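Local coordinates for hemolysin-related protein (Vibrio cholerae serotype O1, PDB 6MLT) that probably contributes to biofilm adhesion as a secreted, calcium-binding matrix protein that combines a beta-propeller with a carbohydrate-binding beta-prism domain, at residues Phe177-Ser190 with Val198-Ala210. Residues are numbered along the deposited sequence; the frame is centred on the assembly and turned at random.
Sequences FSHDWAPSSIAFDS and VFANGTLYQNNGA. With NA (sodium ion), chain F.
With chi1 at 73°, Phe177 carries its CG between its own backbone N and carbonyl carbon, which lays the ring against the turn Gln206-Gly209, while Tyr205, turned the other way (chi1 -49°), sets its CG beside its own N and presents one ring face, near its rim, to Phe177 CE2. Gly209 CA sits 3.3 Å from the Phe177 ring centroid, almost exactly on the ring normal, a CH-pi contact. Glycine suits this place twice over: with no side chain, its CA can come right down onto the ring face, and it easily adopts the positive phi (95°) found here, where Gly209 N bonds to Gln206 O and closes the type I turn. Phe177 CE2 lies 4.1 Å from Tyr205 CG, the two rings obliquely inclined. His179 extends the aromatic cluster, its CB 3.5 Å from Tyr205 OH; its ND1 donates to Asp180 O, which fixes the imidazole's rotation.

Beyond this cluster the chain runs into an antiparallel hairpin. Ile186 and Phe199 form a hydrogen-bonded pair: Phe199 N reaches Ile186 O at 2.8 Å, and Ile186 N returns to Phe199 O at 3.0 Å. Both side chains leave the same face of the sheet, Ile186 CG1 running alongside Phe199 CB, and both touch Leu237 in strand 236-241, where branched and aromatic carbon packs between sheets. Small Ala182 and Ala200 let their CB atoms meet at 3.8 Å.

In the loop joining the hairpin strands, Asp189 OD1 binds a sodium ion whose site Asn191, Asp193, Gln195 and Glu197 complete. The four-stranded sheet fits a beta-propeller blade. Apolar and aromatic packing, more than polar side-chain bonds, thus joins the end of the preceding sheet (strand 174-178) to the sheet that holds strands 197-200 and 203-205, while backbone bonds set the hairpin's register.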
# COMPACT_ATOMS: atom_id res chain seq x y z
N PHE A 177 1.51 12.90 22.57
CA PHE A 177 0.23 12.69 23.21
C PHE A 177 0.09 11.22 23.57
O PHE A 177 0.68 10.35 22.93
CB PHE A 177 -0.96 13.18 22.35
CG PHE A 177 -1.30 12.32 21.14
CD1 PHE A 177 -0.80 12.63 19.89
CD2 PHE A 177 -2.20 11.27 21.25
CE1 PHE A 177 -1.14 11.88 18.77
CE2 PHE A 177 -2.55 10.51 20.13
CZ PHE A 177 -2.02 10.82 18.89
N SER A 178 -0.68 10.98 24.63
CA SER A 178 -0.92 9.65 25.18
C SER A 178 -2.26 9.10 24.71
O SER A 178 -3.21 9.85 24.46
CB SER A 178 -0.94 9.69 26.71
OG SER A 178 0.24 10.24 27.26
N HIS A 179 -2.34 7.77 24.62
CA HIS A 179 -3.62 7.11 24.43
C HIS A 179 -3.58 5.75 25.12
O HIS A 179 -2.51 5.22 25.45
CB HIS A 179 -4.01 6.97 22.94
CG HIS A 179 -3.01 6.25 22.09
ND1 HIS A 179 -2.76 4.90 22.20
CD2 HIS A 179 -2.21 6.70 21.09
CE1 HIS A 179 -1.85 4.54 21.31
NE2 HIS A 179 -1.50 5.62 20.62
N ASP A 180 -4.78 5.22 25.37
CA ASP A 180 -4.94 3.89 25.94
C ASP A 180 -4.24 2.85 25.08
O ASP A 180 -4.04 3.04 23.87
CB ASP A 180 -6.41 3.52 26.06
CG ASP A 180 -7.15 4.33 27.11
OD1 ASP A 180 -6.50 4.74 28.10
OD2 ASP A 180 -8.37 4.53 26.96
N TRP A 181 -3.90 1.73 25.70
CA TRP A 181 -3.15 0.68 25.01
C TRP A 181 -3.77 0.33 23.67
O TRP A 181 -4.98 0.07 23.56
CB TRP A 181 -3.08 -0.57 25.88
CG TRP A 181 -2.45 -1.73 25.16
CD1 TRP A 181 -1.13 -1.90 24.88
CD2 TRP A 181 -3.13 -2.86 24.62
NE1 TRP A 181 -0.94 -3.08 24.21
CE2 TRP A 181 -2.15 -3.69 24.03
CE3 TRP A 181 -4.46 -3.27 24.58
CZ2 TRP A 181 -2.46 -4.89 23.42
CZ3 TRP A 181 -4.77 -4.47 23.97
CH2 TRP A 181 -3.77 -5.26 23.39
N ALA A 182 -2.93 0.29 22.65
CA ALA A 182 -3.34 -0.13 21.32
C ALA A 182 -2.28 -1.07 20.75
O ALA A 182 -1.12 -0.67 20.62
CB ALA A 182 -3.54 1.08 20.40
N PRO A 183 -2.62 -2.32 20.42
CA PRO A 183 -1.59 -3.19 19.83
C PRO A 183 -1.07 -2.68 18.51
O PRO A 183 0.07 -3.00 18.14
CB PRO A 183 -2.30 -4.54 19.67
CG PRO A 183 -3.76 -4.24 19.71
CD PRO A 183 -3.91 -3.01 20.58
N SER A 184 -1.85 -1.87 17.79
CA SER A 184 -1.53 -1.41 16.46
C SER A 184 -1.84 0.07 16.29
O SER A 184 -2.93 0.53 16.64
CB SER A 184 -2.33 -2.18 15.40
OG SER A 184 -2.19 -1.57 14.14
N SER A 185 -0.90 0.79 15.68
CA SER A 185 -1.11 2.17 15.26
C SER A 185 -0.58 2.35 13.85
O SER A 185 0.47 1.78 13.51
CB SER A 185 -0.39 3.18 16.19
OG SER A 185 -0.66 2.92 17.56
N ILE A 186 -1.28 3.13 13.02
CA ILE A 186 -0.77 3.54 11.72
C ILE A 186 -1.12 5.01 11.50
O ILE A 186 -1.98 5.58 12.18
CB ILE A 186 -1.32 2.69 10.55
CG1 ILE A 186 -2.84 2.85 10.41
CG2 ILE A 186 -0.97 1.22 10.75
CD1 ILE A 186 -3.36 2.40 9.04
N ALA A 187 -0.45 5.62 10.52
CA ALA A 187 -0.70 7.01 10.17
C ALA A 187 -1.02 7.12 8.68
O ALA A 187 -0.38 6.46 7.85
CB ALA A 187 0.50 7.89 10.50
N PHE A 188 -1.99 7.96 8.35
CA PHE A 188 -2.31 8.26 6.96
C PHE A 188 -3.13 9.54 6.93
O PHE A 188 -3.78 9.90 7.91
CB PHE A 188 -3.07 7.10 6.29
CG PHE A 188 -4.47 6.91 6.80
CD1 PHE A 188 -4.70 6.33 8.03
CD2 PHE A 188 -5.55 7.28 6.02
CE1 PHE A 188 -6.00 6.14 8.49
CE2 PHE A 188 -6.85 7.10 6.47
CZ PHE A 188 -7.07 6.53 7.71
N ASP A 189 -3.06 10.23 5.79
CA ASP A 189 -3.85 11.44 5.57
C ASP A 189 -5.27 11.03 5.23
O ASP A 189 -5.57 10.65 4.10
CB ASP A 189 -3.23 12.29 4.46
CG ASP A 189 -3.89 13.66 4.33
OD1 ASP A 189 -4.90 13.92 5.02
OD2 ASP A 189 -3.38 14.49 3.54
N SER A 190 -6.16 11.09 6.22
CA SER A 190 -7.52 10.62 6.06
C SER A 190 -8.41 11.61 5.32
O SER A 190 -9.44 11.20 4.77
CB SER A 190 -8.14 10.36 7.44
OG SER A 190 -8.37 11.58 8.11
N VAL A 198 -3.67 9.62 13.02
CA VAL A 198 -3.20 8.40 13.68
C VAL A 198 -4.41 7.53 13.98
O VAL A 198 -5.35 7.98 14.65
CB VAL A 198 -2.41 8.71 14.96
CG1 VAL A 198 -1.98 7.43 15.65
CG2 VAL A 198 -1.19 9.56 14.64
N PHE A 199 -4.39 6.29 13.51
CA PHE A 199 -5.46 5.34 13.76
C PHE A 199 -4.93 4.26 14.70
O PHE A 199 -3.97 3.56 14.36
CB PHE A 199 -5.98 4.71 12.47
CG PHE A 199 -7.11 3.76 12.70
CD1 PHE A 199 -8.39 4.23 12.94
CD2 PHE A 199 -6.89 2.39 12.72
CE1 PHE A 199 -9.43 3.36 13.16
CE2 PHE A 199 -7.94 1.51 12.94
CZ PHE A 199 -9.21 2.00 13.16
N ALA A 200 -5.58 4.11 15.85
CA ALA A 200 -5.12 3.16 16.86
C ALA A 200 -6.32 2.64 17.63
O ALA A 200 -7.06 3.42 18.24
CB ALA A 200 -4.10 3.81 17.80
N ASN A 201 -6.52 1.32 17.58
CA ASN A 201 -7.56 0.65 18.35
C ASN A 201 -8.93 1.27 18.11
O ASN A 201 -9.71 1.54 19.03
CB ASN A 201 -7.22 0.65 19.84
CG ASN A 201 -8.08 -0.30 20.66
OD1 ASN A 201 -8.90 -1.04 20.11
ND2 ASN A 201 -7.89 -0.28 21.96
N GLY A 202 -9.24 1.50 16.83
CA GLY A 202 -10.54 1.99 16.44
C GLY A 202 -10.71 3.49 16.47
O GLY A 202 -11.71 3.99 15.92
N THR A 203 -9.79 4.23 17.07
CA THR A 203 -9.90 5.68 17.18
C THR A 203 -8.99 6.36 16.18
O THR A 203 -7.81 6.01 16.08
CB THR A 203 -9.54 6.15 18.59
OG1 THR A 203 -10.38 5.49 19.55
CG2 THR A 203 -9.73 7.65 18.72
N LEU A 204 -9.53 7.34 15.45
CA LEU A 204 -8.74 8.20 14.59
C LEU A 204 -8.48 9.52 15.31
O LEU A 204 -9.42 10.21 15.71
CB LEU A 204 -9.43 8.45 13.25
CG LEU A 204 -8.51 9.10 12.20
CD1 LEU A 204 -7.46 8.11 11.72
CD2 LEU A 204 -9.31 9.65 11.02
N TYR A 205 -7.20 9.86 15.48
CA TYR A 205 -6.76 11.11 16.07
C TYR A 205 -6.09 11.98 15.03
O TYR A 205 -5.40 11.48 14.13
CB TYR A 205 -5.75 10.89 17.21
CG TYR A 205 -6.12 9.87 18.26
CD1 TYR A 205 -5.74 8.54 18.13
CD2 TYR A 205 -6.78 10.25 19.42
CE1 TYR A 205 -6.04 7.61 19.10
CE2 TYR A 205 -7.08 9.32 20.41
CZ TYR A 205 -6.71 8.00 20.24
OH TYR A 205 -7.02 7.08 21.21
N GLN A 206 -6.25 13.30 15.17
CA GLN A 206 -5.30 14.21 14.55
C GLN A 206 -3.93 14.00 15.17
O GLN A 206 -3.79 13.38 16.23
CB GLN A 206 -5.76 15.66 14.70
CG GLN A 206 -7.02 15.98 13.92
CD GLN A 206 -7.38 17.45 13.95
OE1 GLN A 206 -7.49 18.06 15.01
NE2 GLN A 206 -7.57 18.04 12.77
N ASN A 207 -2.89 14.50 14.49
CA ASN A 207 -1.55 14.20 14.97
C ASN A 207 -1.17 14.99 16.22
O ASN A 207 -0.09 14.74 16.77
CB ASN A 207 -0.52 14.40 13.85
CG ASN A 207 -0.55 15.79 13.24
OD1 ASN A 207 -0.92 16.77 13.88
ND2 ASN A 207 -0.13 15.87 11.99
N ASN A 208 -2.01 15.91 16.69
CA ASN A 208 -1.85 16.48 18.02
C ASN A 208 -2.64 15.71 19.08
O ASN A 208 -2.60 16.08 20.25
CB ASN A 208 -2.26 17.95 18.02
CG ASN A 208 -3.75 18.16 17.78
OD1 ASN A 208 -4.48 17.23 17.43
ND2 ASN A 208 -4.19 19.39 17.94
N GLY A 209 -3.33 14.64 18.69
CA GLY A 209 -4.10 13.82 19.61
C GLY A 209 -5.57 14.17 19.70
O GLY A 209 -6.31 13.48 20.41
N ALA A 210 -6.02 15.21 19.00
CA ALA A 210 -7.44 15.56 19.01
C ALA A 210 -8.27 14.43 18.41
O ALA A 210 -7.93 13.86 17.37
CB ALA A 210 -7.67 16.85 18.23
NA NA F . -5.06 14.79 7.17
O HOH W 1 -6.51 2.62 22.52
O HOH W 2 -4.17 0.44 13.60
O HOH W 3 -5.93 -0.33 15.28